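Local atomic coordinates of pyridoxamine 5-phosphate-dependent dehydrase (Escherichia coli, PDB entry 2R0T), a protein that catalyses removal of the C3'-hydroxyl group from GDP-4-keto-6-deoxy-D-mannose, a pyridoxal phosphate-dependent step in the biosynthesis of L-colitose. Residues V88-T93 / E331-V336; T134-G139 / L158-C163; N162-G167 / Y188-A193. The protein carries 1 engineered substitution. All coordinates share one frame; numbering follows the deposited sequence.

Interaction 1: V88-T93 / E331-V336. With PGU (N-({3-hydroxy-2-methyl-5-[(phosphonooxy)methyl]pyridin-4-yl}methyl)-L-glutamic acid), chain C.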
loop_
_atom_site.group_PDB
_atom_site.type_symbol
_atom_site.label_atom_id
_atom_site.label_comp_id
_atom_site.label_asym_id
_atom_site.label_seq_id
_atom_site.Cartn_x
_atom_site.Cartn_y
_atom_site.Cartn_z
ATOM N N VAL A 88 16.234 -6.329 16.193
ATOM C CA VAL A 88 15.208 -7.357 16.050
ATOM C C VAL A 88 13.819 -6.737 15.877
ATOM O O VAL A 88 13.376 -5.985 16.755
ATOM C CB VAL A 88 15.167 -8.310 17.271
ATOM C CG1 VAL A 88 14.114 -9.413 17.078
ATOM C CG2 VAL A 88 16.545 -8.955 17.469
ATOM N N SER A 89 13.187 -7.032 14.739
ATOM C CA SER A 89 11.832 -6.569 14.415
ATOM C C SER A 89 11.501 -7.163 13.060
ATOM O O SER A 89 12.367 -7.781 12.444
ATOM C CB SER A 89 11.826 -5.035 14.285
ATOM O OG SER A 89 10.492 -4.567 14.277
ATOM N N TRP A 90 10.273 -6.906 12.600
ATOM C CA TRP A 90 9.831 -7.239 11.250
ATOM C C TRP A 90 10.538 -6.346 10.190
ATOM O O TRP A 90 10.968 -5.167 10.409
ATOM C CB TRP A 90 8.315 -7.040 11.130
ATOM C CG TRP A 90 7.785 -7.628 9.865
ATOM C CD1 TRP A 90 7.181 -6.985 8.819
ATOM C CD2 TRP A 90 7.872 -8.995 9.503
ATOM N NE1 TRP A 90 6.858 -7.897 7.821
ATOM C CE2 TRP A 90 7.278 -9.134 8.238
ATOM C CE3 TRP A 90 8.373 -10.125 10.152
ATOM C CZ2 TRP A 90 7.237 -10.344 7.587
ATOM C CZ3 TRP A 90 8.249 -11.337 9.550
ATOM C CH2 TRP A 90 7.706 -11.442 8.262
ATOM N N SER A 91 10.736 -6.943 9.026
ATOM C CA SER A 91 11.384 -6.209 7.972
ATOM C C SER A 91 10.810 -4.798 7.703
ATOM O O SER A 91 11.546 -3.849 7.419
ATOM C CB SER A 91 11.375 -7.057 6.676
ATOM O OG SER A 91 10.067 -7.225 6.141
ATOM N N THR A 92 9.477 -4.704 7.677
ATOM C CA THR A 92 8.881 -3.468 7.215
ATOM C C THR A 92 8.944 -2.432 8.283
ATOM O O THR A 92 8.364 -1.398 8.129
ATOM C CB THR A 92 7.447 -3.574 6.693
ATOM O OG1 THR A 92 6.601 -4.056 7.742
ATOM C CG2 THR A 92 7.341 -4.457 5.464
ATOM N N THR A 93 9.618 -2.699 9.386
ATOM C CA THR A 93 9.849 -1.620 10.348
ATOM C C THR A 93 11.026 -0.837 9.725
ATOM O O THR A 93 11.156 0.363 9.872
ATOM C CB THR A 93 10.475 -2.224 11.608
ATOM O OG1 THR A 93 9.508 -3.055 12.232
ATOM C CG2 THR A 93 10.927 -1.151 12.552
ATOM N N GLU A 331 3.717 -25.938 16.528
ATOM C CA GLU A 331 4.401 -25.092 15.550
ATOM C C GLU A 331 5.250 -24.038 16.267
ATOM O O GLU A 331 4.891 -23.561 17.336
ATOM C CB GLU A 331 3.399 -24.352 14.675
ATOM C CG GLU A 331 2.215 -25.124 14.165
ATOM C CD GLU A 331 1.231 -24.173 13.495
ATOM O OE1 GLU A 331 1.715 -23.147 12.982
ATOM O OE2 GLU A 331 0.002 -24.414 13.484
ATOM N N CYS A 332 6.394 -23.692 15.682
ATOM C CA CYS A 332 7.283 -22.674 16.250
ATOM C C CYS A 332 7.992 -21.962 15.111
ATOM O O CYS A 332 7.915 -22.361 13.955
ATOM C CB CYS A 332 8.343 -23.302 17.154
ATOM S SG CYS A 332 9.369 -24.506 16.260
ATOM N N ARG A 333 8.685 -20.892 15.434
ATOM C CA ARG A 333 9.407 -20.153 14.411
ATOM C C ARG A 333 10.494 -19.385 15.157
ATOM O O ARG A 333 10.607 -19.456 16.389
ATOM C CB ARG A 333 8.452 -19.186 13.746
ATOM C CG ARG A 333 7.744 -18.388 14.841
ATOM C CD ARG A 333 6.766 -17.373 14.301
ATOM N NE ARG A 333 7.524 -16.176 13.915
ATOM C CZ ARG A 333 7.044 -15.103 13.283
ATOM N NH1 ARG A 333 5.782 -15.063 12.884
ATOM N NH2 ARG A 333 7.839 -14.073 13.011
ATOM N N PRO A 334 11.326 -18.676 14.414
ATOM C CA PRO A 334 12.358 -17.883 15.070
ATOM C C PRO A 334 11.662 -16.765 15.853
ATOM O O PRO A 334 10.478 -16.531 15.697
ATOM C CB PRO A 334 13.125 -17.231 13.903
ATOM C CG PRO A 334 12.337 -17.454 12.691
ATOM C CD PRO A 334 11.520 -18.711 12.954
ATOM N N ILE A 335 12.389 -16.014 16.663
ATOM C CA ILE A 335 11.723 -14.961 17.379
ATOM C C ILE A 335 11.665 -13.827 16.392
ATOM O O ILE A 335 12.718 -13.281 16.033
ATOM C CB ILE A 335 12.518 -14.545 18.652
ATOM C CG1 ILE A 335 12.384 -15.629 19.719
ATOM C CG2 ILE A 335 12.018 -13.211 19.212
ATOM C CD1 ILE A 335 13.445 -15.573 20.767
ATOM N N VAL A 336 10.434 -13.430 16.043
ATOM C CA VAL A 336 10.181 -12.345 15.089
ATOM C C VAL A 336 10.946 -12.789 13.857
ATOM O O VAL A 336 10.622 -13.820 13.316
ATOM C CB VAL A 336 10.666 -10.959 15.581
ATOM C CG1 VAL A 336 10.158 -9.968 14.599
ATOM C CG2 VAL A 336 10.043 -10.711 16.931
HETATM N N1 PGU C . 5.760 -4.288 12.375
HETATM C C2 PGU C . 5.894 -5.259 13.249
HETATM C C2A PGU C . 6.811 -5.002 14.416
HETATM C C3 PGU C . 5.204 -6.490 13.076
HETATM O O3 PGU C . 5.313 -7.511 13.953
HETATM C C4 PGU C . 4.405 -6.698 11.936
HETATM C C4A PGU C . 3.716 -8.024 11.709
HETATM C C5 PGU C . 4.350 -5.637 11.002
HETATM C C6 PGU C . 5.010 -4.446 11.271
HETATM C C5A PGU C . 3.604 -5.789 9.706
HETATM O O4P PGU C . 2.273 -5.471 9.862
HETATM P P PGU C . 1.450 -6.129 8.697
HETATM O O1P PGU C . -0.072 -5.747 8.997
HETATM O O2P PGU C . 1.646 -7.692 8.721
HETATM O O3P PGU C . 1.995 -5.652 7.306
HETATM N N PGU C . 4.710 -9.059 11.336
HETATM C CA PGU C . 4.056 -10.330 10.881
HETATM C CB PGU C . 4.080 -10.373 9.337
HETATM C CG PGU C . 2.847 -11.109 8.859
HETATM C CD PGU C . 2.496 -10.660 7.452
HETATM O OE1 PGU C . 2.569 -11.507 6.501
HETATM O OE2 PGU C . 2.109 -9.431 7.226
HETATM C C PGU C . 4.854 -11.543 11.422
HETATM O O PGU C . 4.754 -12.681 10.838
HETATM O OXT PGU C . 5.646 -11.406 12.433
#
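Val-336 presses its CG1 methyl onto the backbone that joins Ser-89 to Trp-90, where CG1 comes within 3.5 Å of Ser-89 C. The same methyl lies against Trp-90 N, which is buried by the contact and has no hydrogen-bonding partner in the model. Behind it, Val-88 CG1 meets Val-336 CB, an apolar touch between two side chains that cross obliquely.

Trp-90 carries the contact on to the cofactor-glutamate adduct, PGU. Its CG is anti to the backbone N (chi1 -168°), which swings the indole along the adduct. Trp-90 CB lies 3.7 Å from PGU C2 and equally close to C3. CG then meets the substituted nitrogen PGU N, while Trp-90 CD1, on the five-membered ring, approaches PGU C5 at 3.8 Å. Further out, CE2 and CZ2 are packed against PGU CB, which sits over one face of the indole toward its rim, 3.6 Å from Trp-90 CE2. Ser-91 OG lies over the opposite face, and Thr-92 OG1 at the edge. At the far end Trp-90 CZ3 faces the carboxylate carbon PGU C and passes 4.4 Å from Arg-333 NH2.

Arg-333 bends at chi3 (-82°), bringing its guanidinium back over its own segment. Arg-333 NH2 donates to Val-336 O at 2.8 Å, with the acceptor nearly in the guanidinium plane, and Arg-333 NH1 makes a weak hydrogen bond to PGU O at 3.3 Å. The bond to Val-336 O, with a weak one from NE to Pro-334 O, holds the guanidinium with its edge toward the glutamate carboxylate.

Segment 88-93 leads into helix 91-99, whose first turn borders Val-135 of strand 129-135. Segment 331-336, a loop after helix 318-327, rests through Ile-335 on strands 305-310 and 368-372, and Phe-244 of the second subunit packs edge-to-face on Trp-90.

Interaction 2: T134-G139 / L158-C163. With PGU (N-({3-hydroxy-2-methyl-5-[(phosphonooxy)methyl]pyridin-4-yl}methyl)-L-glutamic acid), chain C.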
loop_
_atom_site.group_PDB
_atom_site.type_symbol
_atom_site.label_atom_id
_atom_site.label_comp_id
_atom_site.label_asym_id
_atom_site.label_seq_id
_atom_site.Cartn_x
_atom_site.Cartn_y
_atom_site.Cartn_z
ATOM N N THR A 134 11.155 2.878 18.342
ATOM C CA THR A 134 11.161 1.669 19.159
ATOM C C THR A 134 10.080 0.691 18.633
ATOM O O THR A 134 9.107 1.059 17.922
ATOM C CB THR A 134 10.822 1.985 20.645
ATOM O OG1 THR A 134 9.483 2.483 20.731
ATOM C CG2 THR A 134 11.719 3.063 21.184
ATOM N N VAL A 135 10.256 -0.563 19.041
ATOM C CA VAL A 135 9.312 -1.590 18.646
ATOM C C VAL A 135 8.935 -2.269 19.959
ATOM O O VAL A 135 9.852 -2.596 20.691
ATOM C CB VAL A 135 10.044 -2.594 17.719
ATOM C CG1 VAL A 135 9.173 -3.804 17.396
ATOM C CG2 VAL A 135 10.493 -1.920 16.415
ATOM N N ASN A 136 7.649 -2.423 20.323
ATOM C CA ASN A 136 7.344 -3.162 21.538
ATOM C C ASN A 136 7.301 -4.597 21.098
ATOM O O ASN A 136 6.462 -4.948 20.296
ATOM C CB ASN A 136 6.023 -2.669 22.074
ATOM C CG ASN A 136 6.122 -1.219 22.356
ATOM O OD1 ASN A 136 7.059 -0.824 23.062
ATOM N ND2 ASN A 136 5.304 -0.408 21.714
ATOM N N LEU A 137 8.288 -5.374 21.523
ATOM C CA LEU A 137 8.394 -6.753 21.061
ATOM C C LEU A 137 7.569 -7.826 21.760
ATOM O O LEU A 137 7.630 -7.976 22.972
ATOM C CB LEU A 137 9.862 -7.189 20.893
ATOM C CG LEU A 137 10.161 -8.116 19.677
ATOM C CD1 LEU A 137 10.365 -7.363 18.395
ATOM C CD2 LEU A 137 11.396 -9.028 19.890
ATOM N N LEU A 138 6.802 -8.552 20.952
ATOM C CA LEU A 138 5.987 -9.687 21.362
ATOM C C LEU A 138 4.940 -9.374 22.398
ATOM O O LEU A 138 4.499 -10.294 23.100
ATOM C CB LEU A 138 6.879 -10.822 21.900
ATOM C CG LEU A 138 7.960 -11.285 20.915
ATOM C CD1 LEU A 138 8.755 -12.421 21.434
ATOM C CD2 LEU A 138 7.445 -11.711 19.567
ATOM N N GLY A 139 4.569 -8.095 22.503
ATOM C CA GLY A 139 3.537 -7.649 23.427
ATOM C C GLY A 139 4.126 -6.888 24.603
ATOM O O GLY A 139 3.401 -6.333 25.419
ATOM N N LEU A 158 10.265 10.457 19.190
ATOM C CA LEU A 158 10.085 9.083 19.620
ATOM C C LEU A 158 8.948 8.451 18.797
ATOM O O LEU A 158 7.898 9.040 18.610
ATOM C CB LEU A 158 9.808 9.030 21.118
ATOM C CG LEU A 158 9.459 7.605 21.528
ATOM C CD1 LEU A 158 10.708 6.740 21.515
ATOM C CD2 LEU A 158 8.847 7.656 22.880
ATOM N N LEU A 159 9.169 7.249 18.298
ATOM C CA LEU A 159 8.159 6.644 17.448
ATOM C C LEU A 159 7.993 5.238 17.947
ATOM O O LEU A 159 8.918 4.729 18.546
ATOM C CB LEU A 159 8.714 6.547 16.032
ATOM C CG LEU A 159 8.936 7.875 15.325
ATOM C CD1 LEU A 159 9.367 7.615 13.916
ATOM C CD2 LEU A 159 7.627 8.559 15.201
ATOM N N GLU A 160 6.844 4.610 17.709
ATOM C CA GLU A 160 6.665 3.222 18.114
ATOM C C GLU A 160 6.082 2.380 17.003
ATOM O O GLU A 160 4.994 2.719 16.503
ATOM C CB GLU A 160 5.632 3.075 19.260
ATOM C CG GLU A 160 5.990 3.764 20.596
ATOM C CD GLU A 160 4.862 3.638 21.619
ATOM O OE1 GLU A 160 4.655 2.495 22.127
ATOM O OE2 GLU A 160 4.147 4.647 21.862
ATOM N N ASP A 161 6.726 1.239 16.714
ATOM C CA ASP A 161 6.076 0.189 15.914
ATOM C C ASP A 161 5.436 -0.736 17.010
ATOM O O ASP A 161 6.120 -1.405 17.817
ATOM C CB ASP A 161 7.038 -0.585 15.031
ATOM C CG ASP A 161 6.357 -1.735 14.306
ATOM O OD1 ASP A 161 5.222 -2.151 14.620
ATOM O OD2 ASP A 161 7.022 -2.280 13.419
ATOM N N ASN A 162 4.112 -0.676 17.112
ATOM C CA ASN A 162 3.384 -1.449 18.114
ATOM C C ASN A 162 2.608 -2.542 17.402
ATOM O O ASN A 162 1.492 -2.879 17.802
ATOM C CB ASN A 162 2.402 -0.543 18.868
ATOM C CG ASN A 162 2.107 -1.064 20.219
ATOM O OD1 ASN A 162 3.020 -1.471 20.947
ATOM N ND2 ASN A 162 0.809 -1.131 20.553
ATOM N N CYS A 163 3.131 -3.034 16.290
ATOM C CA CYS A 163 2.344 -4.026 15.554
ATOM C C CYS A 163 2.131 -5.370 16.226
ATOM O O CYS A 163 1.270 -6.163 15.821
ATOM C CB CYS A 163 2.916 -4.178 14.153
ATOM S SG CYS A 163 2.523 -2.678 13.196
HETATM N N1 PGU C . 5.760 -4.288 12.375
HETATM C C2 PGU C . 5.894 -5.259 13.249
HETATM C C2A PGU C . 6.811 -5.002 14.416
HETATM C C3 PGU C . 5.204 -6.490 13.076
HETATM O O3 PGU C . 5.313 -7.511 13.953
HETATM C C4 PGU C . 4.405 -6.698 11.936
HETATM C C4A PGU C . 3.716 -8.024 11.709
HETATM C C5 PGU C . 4.350 -5.637 11.002
HETATM C C6 PGU C . 5.010 -4.446 11.271
HETATM C C5A PGU C . 3.604 -5.789 9.706
HETATM O O4P PGU C . 2.273 -5.471 9.862
HETATM P P PGU C . 1.450 -6.129 8.697
HETATM O O1P PGU C . -0.072 -5.747 8.997
HETATM O O2P PGU C . 1.646 -7.692 8.721
HETATM O O3P PGU C . 1.995 -5.652 7.306
HETATM N N PGU C . 4.710 -9.059 11.336
HETATM C CA PGU C . 4.056 -10.330 10.881
HETATM C CB PGU C . 4.080 -10.373 9.337
HETATM C CG PGU C . 2.847 -11.109 8.859
HETATM C CD PGU C . 2.496 -10.660 7.452
HETATM O OE1 PGU C . 2.569 -11.507 6.501
HETATM O OE2 PGU C . 2.109 -9.431 7.226
HETATM C C PGU C . 4.854 -11.543 11.422
HETATM O O PGU C . 4.754 -12.681 10.838
HETATM O OXT PGU C . 5.646 -11.406 12.433
HETATM O O HOH W 1 5.437 -4.089 18.040
#
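The amide of Asn-136 meets two flat groups through its NH2, the carboxylate of Glu-160 and the amide of Asn-162, each turned almost perpendicular to it (80° and 79°). ND2 donates to both. Glu-160 OE1, 3.0 Å from Asn-136 ND2, receives it on the anti lone pair, nearly in the plane of the Asn-136 amide. Asn-162 OD1 is nearer, 2.6 Å from Asn-136 ND2, but is approached from above its carbonyl plane. Both hydrogens of the NH2 can thus be used, which fixes the rotation of the amide, while Glu-160 OE1 also accepts from Gly-176 N.

Asp-161 turns to PGU instead. Asp-161 OD2 stands 2.6 Å from the pyridine N1 of PGU and is also hydrogen-bonded to Thr-93 OG1 and Asn-62 ND2. Asp-161 OD1 accepts from Cys-163 N at 2.8 Å, an Asx turn that steadies the carboxylate. The turn lays Cys-163 CB over the pyridine ring, 3.3 Å from PGU C2.

Main-chain bonds join the strands in parallel: Asp-161 N reaches Thr-134 O at 2.7 Å, and Asn-136 N reaches Asp-161 O. Leu-159 O takes two donors from Thr-134, its N and its OG1; chi1 of 64° sets the hydroxyl between backbone N and carbonyl carbon, beside that acceptor. Past the strand ends, water 1 donates to Asn-136 O and Asp-161 O.

These strands, 129-135 and 157-161, are neighbours in the mixed sheet, linked by the beta-alpha-beta crossover through helix 144-151. Phe-144 of that helix packs on Thr-134, Asn-136 and Glu-160; Leu-159 meets helix 58-68, and strand 181-185 lies on the other side of 157-161.

Interaction 3: N162-G167 / Y188-A193. Engineered in segment 188-193: Lys-190 (natural residue His). With PGU (N-({3-hydroxy-2-methyl-5-[(phosphonooxy)methyl]pyridin-4-yl}methyl)-L-glutamic acid), chain C.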
loop_
_atom_site.group_PDB
_atom_site.type_symbol
_atom_site.label_atom_id
_atom_site.label_comp_id
_atom_site.label_asym_id
_atom_site.label_seq_id
_atom_site.Cartn_x
_atom_site.Cartn_y
_atom_site.Cartn_z
ATOM N N ASN A 162 4.112 -0.676 17.112
ATOM C CA ASN A 162 3.384 -1.449 18.114
ATOM C C ASN A 162 2.608 -2.542 17.402
ATOM O O ASN A 162 1.492 -2.879 17.802
ATOM C CB ASN A 162 2.402 -0.543 18.868
ATOM C CG ASN A 162 2.107 -1.064 20.219
ATOM O OD1 ASN A 162 3.020 -1.471 20.947
ATOM N ND2 ASN A 162 0.809 -1.131 20.553
ATOM N N CYS A 163 3.131 -3.034 16.290
ATOM C CA CYS A 163 2.344 -4.026 15.554
ATOM C C CYS A 163 2.131 -5.370 16.226
ATOM O O CYS A 163 1.270 -6.163 15.821
ATOM C CB CYS A 163 2.916 -4.178 14.153
ATOM S SG CYS A 163 2.523 -2.678 13.196
ATOM N N GLU A 164 2.970 -5.645 17.216
ATOM C CA GLU A 164 2.910 -6.906 18.012
ATOM C C GLU A 164 2.405 -6.756 19.446
ATOM O O GLU A 164 2.340 -7.743 20.190
ATOM C CB GLU A 164 4.310 -7.570 18.074
ATOM C CG GLU A 164 4.905 -7.815 16.708
ATOM C CD GLU A 164 6.257 -8.541 16.719
ATOM O OE1 GLU A 164 6.844 -8.716 17.810
ATOM O OE2 GLU A 164 6.721 -8.933 15.624
ATOM N N SER A 165 2.191 -5.511 19.864
ATOM C CA SER A 165 1.854 -5.210 21.257
ATOM C C SER A 165 0.547 -4.464 21.483
ATOM O O SER A 165 0.424 -3.689 22.425
ATOM C CB SER A 165 3.039 -4.473 21.877
ATOM O OG SER A 165 4.110 -5.428 21.929
ATOM N N MET A 166 -0.447 -4.691 20.631
ATOM C CA MET A 166 -1.731 -4.026 20.831
ATOM C C MET A 166 -2.230 -4.409 22.220
ATOM O O MET A 166 -2.199 -5.574 22.619
ATOM C CB MET A 166 -2.736 -4.564 19.825
ATOM C CG MET A 166 -4.148 -4.137 20.141
ATOM S SD MET A 166 -5.248 -4.338 18.735
ATOM C CE MET A 166 -4.574 -3.222 17.469
ATOM N N GLY A 167 -2.688 -3.442 22.982
ATOM C CA GLY A 167 -3.154 -3.804 24.323
ATOM C C GLY A 167 -2.117 -3.690 25.463
ATOM O O GLY A 167 -2.497 -3.519 26.624
ATOM N N TYR A 188 -4.278 -10.926 10.083
ATOM C CA TYR A 188 -4.802 -12.199 10.524
ATOM C C TYR A 188 -4.208 -12.730 11.843
ATOM O O TYR A 188 -4.934 -13.003 12.799
ATOM C CB TYR A 188 -4.759 -13.192 9.325
ATOM C CG TYR A 188 -5.309 -14.538 9.685
ATOM C CD1 TYR A 188 -6.691 -14.767 9.798
ATOM C CD2 TYR A 188 -4.430 -15.535 10.075
ATOM C CE1 TYR A 188 -7.190 -15.994 10.239
ATOM C CE2 TYR A 188 -4.910 -16.745 10.551
ATOM C CZ TYR A 188 -6.287 -16.977 10.639
ATOM O OH TYR A 188 -6.740 -18.197 11.093
ATOM N N SER A 189 -2.880 -12.823 11.904
ATOM C CA SER A 189 -2.146 -13.398 13.051
ATOM C C SER A 189 -1.939 -12.556 14.295
ATOM O O SER A 189 -1.450 -13.070 15.332
ATOM C CB SER A 189 -0.784 -13.853 12.558
ATOM O OG SER A 189 -0.022 -12.739 12.111
ATOM N N LYS A 190 -2.345 -11.274 14.257
ATOM C CA LYS A 190 -2.227 -10.293 15.348
ATOM C C LYS A 190 -3.285 -10.333 16.529
ATOM O O LYS A 190 -3.952 -11.364 16.725
ATOM C CB LYS A 190 -1.672 -8.948 14.794
ATOM C CG LYS A 190 -0.484 -9.309 13.919
ATOM C CD LYS A 190 0.606 -8.279 13.710
ATOM C CE LYS A 190 1.500 -8.620 12.517
ATOM N NZ LYS A 190 2.928 -8.439 12.883
ATOM N N HIS A 191 -3.333 -9.359 17.444
ATOM C CA HIS A 191 -4.265 -9.392 18.598
ATOM C C HIS A 191 -5.713 -9.348 18.110
ATOM O O HIS A 191 -6.630 -9.873 18.737
ATOM C CB HIS A 191 -3.921 -8.338 19.683
ATOM C CG HIS A 191 -2.690 -8.648 20.479
ATOM N ND1 HIS A 191 -1.413 -8.370 20.040
ATOM C CD2 HIS A 191 -2.542 -9.205 21.705
ATOM C CE1 HIS A 191 -0.536 -8.711 20.971
ATOM N NE2 HIS A 191 -1.194 -9.237 21.980
ATOM N N ILE A 192 -5.906 -8.804 16.920
ATOM C CA ILE A 192 -7.249 -8.818 16.352
ATOM C C ILE A 192 -6.962 -8.890 14.865
ATOM O O ILE A 192 -5.813 -8.707 14.423
ATOM C CB ILE A 192 -8.086 -7.536 16.617
ATOM C CG1 ILE A 192 -7.391 -6.261 16.113
ATOM C CG2 ILE A 192 -8.547 -7.425 18.068
ATOM C CD1 ILE A 192 -8.365 -5.057 15.981
ATOM N N ALA A 193 -8.004 -9.131 14.080
ATOM C CA ALA A 193 -7.813 -9.247 12.628
ATOM C C ALA A 193 -8.980 -8.745 11.798
ATOM O O ALA A 193 -10.139 -9.100 12.031
ATOM C CB ALA A 193 -7.483 -10.689 12.247
HETATM N N1 PGU C . 5.760 -4.288 12.375
HETATM C C2 PGU C . 5.894 -5.259 13.249
HETATM C C2A PGU C . 6.811 -5.002 14.416
HETATM C C3 PGU C . 5.204 -6.490 13.076
HETATM O O3 PGU C . 5.313 -7.511 13.953
HETATM C C4 PGU C . 4.405 -6.698 11.936
HETATM C C4A PGU C . 3.716 -8.024 11.709
HETATM C C5 PGU C . 4.350 -5.637 11.002
HETATM C C6 PGU C . 5.010 -4.446 11.271
HETATM C C5A PGU C . 3.604 -5.789 9.706
HETATM O O4P PGU C . 2.273 -5.471 9.862
HETATM P P PGU C . 1.450 -6.129 8.697
HETATM O O1P PGU C . -0.072 -5.747 8.997
HETATM O O2P PGU C . 1.646 -7.692 8.721
HETATM O O3P PGU C . 1.995 -5.652 7.306
HETATM N N PGU C . 4.710 -9.059 11.336
HETATM C CA PGU C . 4.056 -10.330 10.881
HETATM C CB PGU C . 4.080 -10.373 9.337
HETATM C CG PGU C . 2.847 -11.109 8.859
HETATM C CD PGU C . 2.496 -10.660 7.452
HETATM O OE1 PGU C . 2.569 -11.507 6.501
HETATM O OE2 PGU C . 2.109 -9.431 7.226
HETATM C C PGU C . 4.854 -11.543 11.422
HETATM O O PGU C . 4.754 -12.681 10.838
HETATM O OXT PGU C . 5.646 -11.406 12.433
HETATM O O HOH W 2 -0.602 -6.719 17.848
#
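His-191 and Met-166 meet with the imidazole turned flat toward the Met-166 carbonyl, whose O sits 3.7 Å above the ring plane, over its centre. Glu-164 O approaches the ring edge instead, 3.1 Å from His-191 CE1. Water 2, also in the ring plane, lies 2.9 Å from His-191 ND1 and donates to Cys-163 O, while NE2 is hydrogen-bonded to Ser-302 O, so polar partners line the rim of the buried ring. The CB atoms of Met-166 and His-191 also pack together. The Met-166 chain extends to its sulfur and crosses Ile-192 at about a right angle, with SD 3.9 Å from Ile-192 CG1.

Lys-190, an engineered residue replacing histidine, diverges from His-191 toward the adduct. Lys-190 CD passes 3.1 Å from Cys-163 O, and a turn at chi4 (-135°) delivers Lys-190 NZ to PGU C4A, to which it is covalently bonded at 1.5 Å. Glu-164 flanks the adduct, its OE1 held by Leu-138 N. C4A thus carries the lysine nitrogen and the glutamate nitrogen together: a geminal diamine, the intermediate by which aminotransferases exchange a lysine aldimine for an amino acid aldimine, trapped here on the engineered lysine in a protein of the aspartate aminotransferase fold.

Overall arrangement
All three contacts are buried and converge on the same PGU, each supplying a different part of its surroundings. Interaction 2 is the sheet core, two adjacent parallel strands held by main-chain bonds and a polar side-chain cluster. Interactions 1 and 3 join loops and have no hydrogen bond between their segments: 1 relies on apolar packing and the indole, 3 on imidazole-carbonyl packing, a bridging water and the covalent lysine. Trp-90 CB and Cys-163 CB lie over opposite faces of the pyridine. Asp-161 OD2 is hydrogen-bonded to Thr-93 OG1, and Glu-164 OE1 to Leu-138 N, tying interaction 2 to 1 and 3. The second subunit packs on interaction 1 but touches neither segment of interaction 2.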